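Local coordinates for transcriptional regulator nlh2 (Aquifex aeolicus, PDB 4G3V), which probably activates sigma54-dependent transcription under the control of its regulatory GAF domain, at residues L40-S45 with I132-S137; K80-G85 with G124-V129; A114-P119 with N144-I149. All coordinates share one frame; numbering follows the deposited sequence.

Overall arrangement
All three contacts lie within the GAF domain and share its antiparallel sheet. Contacts 1 and 2 both use strand 125-135, near its two ends, and their centres are about 21 Å apart on opposite sides of the chain's centre. Contact 3 lies between, its centre about 10 Å from that of contact 1 and about 14 Å from that of contact 2. Strand 113-122 pairs with strand 125-135, so Lys134 and Ile132 of contact 1 meet Ala114 and Ile116 of contact 3. Val81 of contact 2 packs on Ala117 and Pro119. Helix 139-162 covers one face of the sheet, and helix 76-84 packs against the other.

Contact 1. Residues L40-S45 with I132-S137; sequences LGVEHS and IFKEFS
Leu40, the last residue of helix 25-40, accepts a hydrogen bond from the side chain of Lys134. Lys134 NZ lies 2.9 Å from Leu40 O, in the carbonyl plane, with a C=O...N angle of 155°. The lysine chain runs extended from the strand and bends only at its last torsion (chi4 66°), which turns the ammonium onto the end of the helix. Replacing Lys134 by an alanine would probably leave Leu40 O without this donor and remove part of the cover over Val42 CG2. Gly41 then breaks the helix with a positive phi. Its carbonyl, like Phe133 O, lies within hydrogen-bonding distance of a water that accepts from Glu43 N (2.7 Å).

Val42 packs on the strand with both methyl groups. Val42 CG1 sits 3.7 Å from Ile132 CB, and CG2 lies against Lys134 CD. The valine crosses each of these side chains at about a right angle. This is where the chain leaves helix 25-40 and enters the central antiparallel sheet of the GAF fold, beside strand 125-135. Glu43 reaches the strand through a second water, which donates to its OE1 and accepts from Glu135 N.

At His44 the backbone closes on the strand. Phe133 N donates to His44 O at 3.0 Å, and the same oxygen lies at the edge of the Phe133 ring. His44 ND1 is hydrogen-bonded to Tyr63 N. Ser45 and Ile132 form a non-hydrogen-bonded pair, with Ser45 CB 4.0 Å from Ile132 CG2.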
loop_
_atom_site.group_PDB
_atom_site.type_symbol
_atom_site.label_atom_id
_atom_site.label_comp_id
_atom_site.label_asym_id
_atom_site.label_seq_id
_atom_site.Cartn_x
_atom_site.Cartn_y
_atom_site.Cartn_z
ATOM N N LEU A 40 1.322 15.385 -2.755
ATOM C CA LEU A 40 -0.077 15.318 -3.202
ATOM C C LEU A 40 -0.942 16.533 -2.876
ATOM O O LEU A 40 -2.140 16.525 -3.181
ATOM C CB LEU A 40 -0.759 14.075 -2.618
ATOM C CG LEU A 40 -0.166 12.736 -3.045
ATOM C CD1 LEU A 40 -1.012 11.604 -2.509
ATOM C CD2 LEU A 40 -0.055 12.653 -4.567
ATOM N N GLY A 41 -0.365 17.552 -2.245
ATOM C CA GLY A 41 -1.062 18.807 -2.009
ATOM C C GLY A 41 -2.092 18.756 -0.895
ATOM O O GLY A 41 -3.047 19.545 -0.873
ATOM N N VAL A 42 -1.912 17.833 0.034
ATOM C CA VAL A 42 -2.843 17.696 1.148
ATOM C C VAL A 42 -2.458 18.677 2.237
ATOM O O VAL A 42 -1.496 18.452 2.966
ATOM C CB VAL A 42 -2.828 16.272 1.716
ATOM C CG1 VAL A 42 -3.683 16.187 2.969
ATOM C CG2 VAL A 42 -3.301 15.290 0.662
ATOM N N GLU A 43 -3.218 19.761 2.352
ATOM C CA GLU A 43 -2.823 20.874 3.208
ATOM C C GLU A 43 -3.240 20.719 4.673
ATOM O O GLU A 43 -2.636 21.324 5.548
ATOM C CB GLU A 43 -3.352 22.192 2.618
ATOM C CG GLU A 43 -2.620 22.614 1.327
ATOM C CD GLU A 43 -3.498 23.398 0.355
ATOM O OE1 GLU A 43 -4.306 22.765 -0.358
ATOM O OE2 GLU A 43 -3.380 24.641 0.288
ATOM N N HIS A 44 -4.262 19.913 4.940
ATOM C CA HIS A 44 -4.723 19.678 6.303
ATOM C C HIS A 44 -4.929 18.187 6.534
ATOM O O HIS A 44 -5.608 17.520 5.753
ATOM C CB HIS A 44 -6.046 20.407 6.561
ATOM C CG HIS A 44 -6.036 21.852 6.149
ATOM N ND1 HIS A 44 -5.531 22.845 6.949
ATOM C CD2 HIS A 44 -6.472 22.459 5.018
ATOM C CE1 HIS A 44 -5.658 24.016 6.338
ATOM N NE2 HIS A 44 -6.231 23.807 5.167
ATOM N N SER A 45 -4.376 17.661 7.616
ATOM C CA SER A 45 -4.463 16.228 7.856
ATOM C C SER A 45 -4.117 15.898 9.284
ATOM O O SER A 45 -3.472 16.690 9.974
ATOM C CB SER A 45 -3.490 15.469 6.939
ATOM O OG SER A 45 -2.151 15.857 7.202
ATOM N N ILE A 132 -7.764 13.247 5.974
ATOM C CA ILE A 132 -7.207 14.335 5.181
ATOM C C ILE A 132 -8.313 15.195 4.587
ATOM O O ILE A 132 -9.425 14.728 4.363
ATOM C CB ILE A 132 -6.282 13.819 4.042
ATOM C CG1 ILE A 132 -7.071 13.138 2.931
ATOM C CG2 ILE A 132 -5.254 12.836 4.579
ATOM C CD1 ILE A 132 -7.373 14.018 1.759
ATOM N N PHE A 133 -7.993 16.457 4.336
ATOM C CA PHE A 133 -8.905 17.369 3.677
ATOM C C PHE A 133 -8.216 17.887 2.414
ATOM O O PHE A 133 -7.046 18.292 2.455
ATOM C CB PHE A 133 -9.223 18.539 4.598
ATOM C CG PHE A 133 -10.039 18.164 5.799
ATOM C CD1 PHE A 133 -9.433 17.659 6.929
ATOM C CD2 PHE A 133 -11.418 18.331 5.795
ATOM C CE1 PHE A 133 -10.178 17.315 8.037
ATOM C CE2 PHE A 133 -12.167 17.988 6.892
ATOM C CZ PHE A 133 -11.543 17.480 8.024
ATOM N N LYS A 134 -8.916 17.866 1.293
ATOM C CA LYS A 134 -8.324 18.303 0.048
ATOM C C LYS A 134 -9.403 18.697 -0.958
ATOM O O LYS A 134 -10.451 18.068 -1.020
ATOM C CB LYS A 134 -7.465 17.181 -0.528
ATOM C CG LYS A 134 -6.843 17.511 -1.880
ATOM C CD LYS A 134 -5.933 16.377 -2.333
ATOM C CE LYS A 134 -5.523 16.535 -3.783
ATOM N NZ LYS A 134 -4.675 17.740 -3.979
ATOM N N GLU A 135 -9.137 19.739 -1.736
ATOM C CA GLU A 135 -10.069 20.189 -2.766
ATOM C C GLU A 135 -10.052 19.293 -4.004
ATOM O O GLU A 135 -8.996 18.884 -4.475
ATOM C CB GLU A 135 -9.728 21.616 -3.209
ATOM C CG GLU A 135 -9.991 22.691 -2.177
ATOM C CD GLU A 135 -9.935 24.075 -2.797
ATOM O OE1 GLU A 135 -9.146 24.261 -3.747
ATOM O OE2 GLU A 135 -10.688 24.968 -2.356
ATOM N N PHE A 136 -11.236 19.037 -4.545
ATOM C CA PHE A 136 -11.398 18.278 -5.777
ATOM C C PHE A 136 -12.436 18.976 -6.637
ATOM O O PHE A 136 -13.345 19.629 -6.115
ATOM C CB PHE A 136 -11.880 16.865 -5.486
ATOM C CG PHE A 136 -10.881 16.029 -4.758
ATOM C CD1 PHE A 136 -9.935 15.300 -5.453
ATOM C CD2 PHE A 136 -10.881 15.980 -3.378
ATOM C CE1 PHE A 136 -9.006 14.533 -4.787
ATOM C CE2 PHE A 136 -9.956 15.205 -2.696
ATOM C CZ PHE A 136 -9.018 14.482 -3.403
ATOM N N SER A 137 -12.312 18.809 -7.950
ATOM C CA SER A 137 -13.207 19.456 -8.901
ATOM C C SER A 137 -14.202 18.485 -9.546
ATOM O O SER A 137 -14.973 18.881 -10.417
ATOM C CB SER A 137 -12.387 20.155 -9.983
ATOM O OG SER A 137 -11.571 21.165 -9.411
HETATM O O HOH W 1 -5.543 20.038 0.922
HETATM O O HOH W 2 -6.544 21.405 -1.078
#

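Contact 2. Residues K80-G85 with G124-V129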
loop_
_atom_site.group_PDB
_atom_site.type_symbol
_atom_site.label_atom_id
_atom_site.label_comp_id
_atom_site.label_asym_id
_atom_site.label_seq_id
_atom_site.Cartn_x
_atom_site.Cartn_y
_atom_site.Cartn_z
ATOM N N LYS A 80 -16.864 7.389 12.864
ATOM C CA LYS A 80 -17.538 6.291 12.179
ATOM C C LYS A 80 -16.532 5.341 11.534
ATOM O O LYS A 80 -16.714 4.126 11.559
ATOM C CB LYS A 80 -18.533 6.819 11.148
ATOM C CG LYS A 80 -19.820 7.346 11.768
ATOM C CD LYS A 80 -20.663 8.086 10.742
ATOM C CE LYS A 80 -22.046 8.376 11.275
ATOM N NZ LYS A 80 -22.002 9.176 12.527
ATOM N N VAL A 81 -15.459 5.888 10.978
ATOM C CA VAL A 81 -14.414 5.047 10.399
ATOM C C VAL A 81 -13.787 4.218 11.509
ATOM O O VAL A 81 -13.495 3.040 11.327
ATOM C CB VAL A 81 -13.346 5.889 9.673
ATOM C CG1 VAL A 81 -12.205 4.997 9.188
ATOM C CG2 VAL A 81 -13.985 6.635 8.481
ATOM N N PHE A 82 -13.592 4.854 12.662
ATOM C CA PHE A 82 -13.073 4.194 13.858
ATOM C C PHE A 82 -13.953 3.005 14.240
ATOM O O PHE A 82 -13.466 1.902 14.474
ATOM C CB PHE A 82 -13.026 5.229 14.992
ATOM C CG PHE A 82 -12.562 4.694 16.332
ATOM C CD1 PHE A 82 -11.809 3.543 16.436
ATOM C CD2 PHE A 82 -12.896 5.376 17.493
ATOM C CE1 PHE A 82 -11.391 3.078 17.698
ATOM C CE2 PHE A 82 -12.486 4.922 18.749
ATOM C CZ PHE A 82 -11.737 3.777 18.851
ATOM N N GLN A 83 -15.255 3.232 14.271
ATOM C CA GLN A 83 -16.226 2.216 14.689
ATOM C C GLN A 83 -16.318 1.028 13.743
ATOM O O GLN A 83 -16.277 -0.126 14.182
ATOM C CB GLN A 83 -17.610 2.844 14.801
ATOM C CG GLN A 83 -18.693 1.834 15.132
ATOM C CD GLN A 83 -20.078 2.401 14.961
ATOM O OE1 GLN A 83 -20.272 3.614 15.053
ATOM N NE2 GLN A 83 -21.060 1.523 14.690
ATOM N N ARG A 84 -16.454 1.309 12.448
ATOM C CA ARG A 84 -16.743 0.261 11.469
ATOM C C ARG A 84 -15.517 -0.281 10.772
ATOM O O ARG A 84 -15.574 -1.360 10.184
ATOM C CB ARG A 84 -17.708 0.766 10.411
ATOM C CG ARG A 84 -19.054 1.086 10.966
ATOM C CD ARG A 84 -20.138 1.158 9.887
ATOM N NE ARG A 84 -21.368 1.629 10.509
ATOM C CZ ARG A 84 -22.202 0.851 11.180
ATOM N NH1 ARG A 84 -21.988 -0.461 11.256
ATOM N NH2 ARG A 84 -23.258 1.395 11.749
ATOM N N GLY A 85 -14.420 0.474 10.808
ATOM C CA GLY A 85 -13.203 0.021 10.174
ATOM C C GLY A 85 -13.352 0.017 8.660
ATOM O O GLY A 85 -12.735 -0.781 7.964
ATOM N N GLY A 124 -6.246 -6.621 11.486
ATOM C CA GLY A 124 -7.639 -6.384 11.157
ATOM C C GLY A 124 -8.402 -5.556 12.185
ATOM O O GLY A 124 -9.564 -5.235 11.972
ATOM N N GLU A 125 -7.765 -5.197 13.294
ATOM C CA GLU A 125 -8.419 -4.361 14.303
ATOM C C GLU A 125 -8.052 -2.902 14.116
ATOM O O GLU A 125 -6.880 -2.585 13.900
ATOM C CB GLU A 125 -8.014 -4.784 15.716
ATOM C CG GLU A 125 -8.493 -6.158 16.116
ATOM C CD GLU A 125 -8.309 -6.420 17.604
ATOM O OE1 GLU A 125 -7.474 -5.725 18.239
ATOM O OE2 GLU A 125 -9.011 -7.312 18.135
ATOM N N VAL A 126 -9.031 -2.010 14.241
ATOM C CA VAL A 126 -8.751 -0.572 14.103
ATOM C C VAL A 126 -7.922 -0.030 15.277
ATOM O O VAL A 126 -8.328 -0.091 16.443
ATOM C CB VAL A 126 -10.035 0.261 13.984
ATOM C CG1 VAL A 126 -9.708 1.728 13.853
ATOM C CG2 VAL A 126 -10.889 -0.212 12.798
ATOM N N LYS A 127 -6.760 0.514 14.953
ATOM C CA LYS A 127 -5.881 1.101 15.949
ATOM C C LYS A 127 -5.721 2.597 15.733
ATOM O O LYS A 127 -5.087 3.274 16.529
ATOM C CB LYS A 127 -4.513 0.433 15.877
ATOM C CG LYS A 127 -4.544 -1.059 16.112
ATOM C CD LYS A 127 -5.104 -1.353 17.479
ATOM C CE LYS A 127 -4.577 -2.671 18.028
ATOM N NZ LYS A 127 -4.942 -2.838 19.462
ATOM N N GLY A 128 -6.256 3.105 14.626
ATOM C CA GLY A 128 -6.207 4.528 14.354
ATOM C C GLY A 128 -6.944 4.890 13.078
ATOM O O GLY A 128 -7.538 4.034 12.402
ATOM N N VAL A 129 -6.924 6.174 12.756
ATOM C CA VAL A 129 -7.525 6.669 11.514
ATOM C C VAL A 129 -6.633 7.760 10.956
ATOM O O VAL A 129 -6.084 8.558 11.723
ATOM C CB VAL A 129 -8.935 7.267 11.771
ATOM C CG1 VAL A 129 -9.484 7.956 10.510
ATOM C CG2 VAL A 129 -9.891 6.182 12.307
#
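Val126, Phe82 and Val129 bury the most surface where helix 76-84 packs on the sheet of the GAF fold. The segment 80-84 runs nearly antiparallel to strand 125-129, at 163°, with the axes 8.3 Å apart at closest. No hydrogen bond joins the two segments. The contact is apolar and mostly made by valine methyls.

Val126 points toward the helix and uses both branches. Val126 CG1 meets the edge of the Phe82 ring, 3.8 Å from Phe82 CD1 and near the ring plane. CG2 turns to the last turn of the helix and touches Phe82 O as well. The phenylalanine CG is anti to its own backbone nitrogen (chi1 178°), which swings the ring out beside the strand. The ring also packs on Leu55 of strand 54-61.

Val129 is three residues further along the strand. Val129 CG2 presses on the helix backbone, 3.9 Å from Phe82 N, and also meets Val81 CG1 at 4.1 Å. Val81 points toward the strand and reaches Ala117 and Pro119 of the adjoining strand 113-122. Between the two valines, Lys127 and Gly128 together sit opposite Ile120, a classic beta bulge.

Gly85 leaves the helical conformation with a positive phi, which favours glycine. A CB on this residue would come about 3.1 Å from Val126 CG2, which is tight; Gly85 CA itself lies 3.5 Å from Val126 CG2.

Contact 3. Residues A114-P119 with N144-I149; sequences ALIAAP and NFYQTI
Ile116 and Ile149 meet through their CG2 methyls, each set anti to its own backbone nitrogen. Ile116 CG2 lies 3.9 Å from Ile149 CG2. Ile116 CG1 takes the other direction (chi1 -61°), and its chain stays extended at chi2 (174°). This carries CD1 away from Ile149 to the preceding turn of the helix. One isoleucine therefore serves several partners, and it has the largest area buried in this contact.

Ile116 CD1 comes to the edge of the Phe145 ring, near its plane, 3.9 Å from Phe145 CD2. Ile116 CD1 also rests 4.0 Å from Tyr146 CA. Ile116 CG2 approaches the edge of the tyrosine ring, 4.2 Å from Tyr146 CD1. Neither ring offers its face to the isoleucine.

Ala118 is two residues along the strand and points to the same side. Ala118 CB lies 4.1 Å from Ile149 CG2 and 4.0 Å from Ile149 O. The methyl thus meets both the side chain and the carbonyl of Ile149. The intervening Ala117 points away from the helix. No hydrogen bond crosses the contact, which is a buried apolar layer between helix and sheet.

Strand 114-119 and helix segment 144-149 run in broadly the same direction, at 35°. Phe145 also packs on Lys134 of strand 125-135 and meets Phe136 edge-to-face. Helix 4-19 lies beyond, with Glu8 touching Phe145 and Thr148. Tyr146 and Gln147 of helix 139-162 pack on Ile9 of the second subunit.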
loop_
_atom_site.group_PDB
_atom_site.type_symbol
_atom_site.label_atom_id
_atom_site.label_comp_id
_atom_site.label_asym_id
_atom_site.label_seq_id
_atom_site.Cartn_x
_atom_site.Cartn_y
_atom_site.Cartn_z
ATOM N N ALA A 114 -12.991 18.037 0.147
ATOM C CA ALA A 114 -13.518 16.750 0.576
ATOM C C ALA A 114 -12.764 16.273 1.812
ATOM O O ALA A 114 -11.637 16.699 2.081
ATOM C CB ALA A 114 -13.400 15.730 -0.528
ATOM N N LEU A 115 -13.400 15.376 2.557
ATOM C CA LEU A 115 -12.770 14.709 3.678
ATOM C C LEU A 115 -12.614 13.239 3.307
ATOM O O LEU A 115 -13.578 12.599 2.885
ATOM C CB LEU A 115 -13.635 14.866 4.933
ATOM C CG LEU A 115 -13.089 14.348 6.263
ATOM C CD1 LEU A 115 -13.906 14.864 7.437
ATOM C CD2 LEU A 115 -13.058 12.846 6.292
ATOM N N ILE A 116 -11.406 12.707 3.428
ATOM C CA ILE A 116 -11.212 11.265 3.271
ATOM C C ILE A 116 -10.598 10.729 4.553
ATOM O O ILE A 116 -9.566 11.218 5.001
ATOM C CB ILE A 116 -10.285 10.920 2.099
ATOM C CG1 ILE A 116 -10.879 11.422 0.787
ATOM C CG2 ILE A 116 -10.034 9.402 2.036
ATOM C CD1 ILE A 116 -9.956 11.259 -0.395
ATOM N N ALA A 117 -11.240 9.727 5.135
ATOM C CA ALA A 117 -10.772 9.137 6.371
ATOM C C ALA A 117 -10.665 7.633 6.169
ATOM O O ALA A 117 -11.621 6.987 5.707
ATOM C CB ALA A 117 -11.716 9.477 7.515
ATOM N N ALA A 118 -9.498 7.082 6.491
ATOM C CA ALA A 118 -9.242 5.662 6.288
ATOM C C ALA A 118 -8.719 5.038 7.570
ATOM O O ALA A 118 -7.923 5.652 8.309
ATOM C CB ALA A 118 -8.243 5.450 5.170
ATOM N N PRO A 119 -9.132 3.798 7.824
ATOM C CA PRO A 119 -8.721 3.122 9.054
ATOM C C PRO A 119 -7.267 2.660 8.975
ATOM O O PRO A 119 -6.726 2.383 7.890
ATOM C CB PRO A 119 -9.661 1.919 9.130
ATOM C CG PRO A 119 -10.000 1.624 7.724
ATOM C CD PRO A 119 -9.972 2.939 6.973
ATOM N N ASN A 144 -10.443 8.084 -7.079
ATOM C CA ASN A 144 -9.098 7.584 -7.325
ATOM C C ASN A 144 -8.164 7.916 -6.168
ATOM O O ASN A 144 -7.361 7.086 -5.731
ATOM C CB ASN A 144 -8.542 8.166 -8.623
ATOM C CG ASN A 144 -7.112 7.731 -8.891
ATOM O OD1 ASN A 144 -6.855 6.571 -9.228
ATOM N ND2 ASN A 144 -6.173 8.664 -8.752
ATOM N N PHE A 145 -8.282 9.137 -5.662
ATOM C CA PHE A 145 -7.426 9.596 -4.587
ATOM C C PHE A 145 -7.679 8.777 -3.324
ATOM O O PHE A 145 -6.750 8.469 -2.560
ATOM C CB PHE A 145 -7.697 11.072 -4.324
ATOM C CG PHE A 145 -6.591 11.768 -3.609
ATOM C CD1 PHE A 145 -5.515 12.268 -4.310
ATOM C CD2 PHE A 145 -6.635 11.942 -2.246
ATOM C CE1 PHE A 145 -4.495 12.923 -3.653
ATOM C CE2 PHE A 145 -5.620 12.588 -1.580
ATOM C CZ PHE A 145 -4.548 13.077 -2.279
ATOM N N TYR A 146 -8.934 8.400 -3.111
ATOM C CA TYR A 146 -9.284 7.631 -1.939
ATOM C C TYR A 146 -8.463 6.346 -1.857
ATOM O O TYR A 146 -8.050 5.948 -0.772
ATOM C CB TYR A 146 -10.784 7.285 -1.902
ATOM C CG TYR A 146 -11.010 5.938 -1.281
ATOM C CD1 TYR A 146 -10.706 5.715 0.058
ATOM C CD2 TYR A 146 -11.479 4.871 -2.036
ATOM C CE1 TYR A 146 -10.876 4.462 0.634
ATOM C CE2 TYR A 146 -11.652 3.625 -1.474
ATOM C CZ TYR A 146 -11.349 3.422 -0.139
ATOM O OH TYR A 146 -11.530 2.178 0.428
ATOM N N GLN A 147 -8.229 5.689 -2.988
ATOM C CA GLN A 147 -7.517 4.407 -2.978
ATOM C C GLN A 147 -6.134 4.608 -2.365
ATOM O O GLN A 147 -5.655 3.795 -1.557
ATOM C CB GLN A 147 -7.405 3.821 -4.397
ATOM C CG GLN A 147 -6.866 2.373 -4.439
ATOM C CD GLN A 147 -6.951 1.715 -5.830
ATOM O OE1 GLN A 147 -7.277 2.369 -6.823
ATOM N NE2 GLN A 147 -6.667 0.410 -5.894
ATOM N N THR A 148 -5.494 5.704 -2.735
ATOM C CA THR A 148 -4.156 5.984 -2.239
ATOM C C THR A 148 -4.138 6.293 -0.737
ATOM O O THR A 148 -3.254 5.834 -0.012
ATOM C CB THR A 148 -3.519 7.120 -3.030
ATOM O OG1 THR A 148 -3.260 6.661 -4.359
ATOM C CG2 THR A 148 -2.218 7.543 -2.401
ATOM N N ILE A 149 -5.117 7.041 -0.242
ATOM C CA ILE A 149 -5.185 7.275 1.195
ATOM C C ILE A 149 -5.412 5.942 1.924
ATOM O O ILE A 149 -4.842 5.693 3.000
ATOM C CB ILE A 149 -6.261 8.318 1.549
ATOM C CG1 ILE A 149 -5.934 9.648 0.862
ATOM C CG2 ILE A 149 -6.369 8.501 3.078
ATOM C CD1 ILE A 149 -4.601 10.232 1.250
#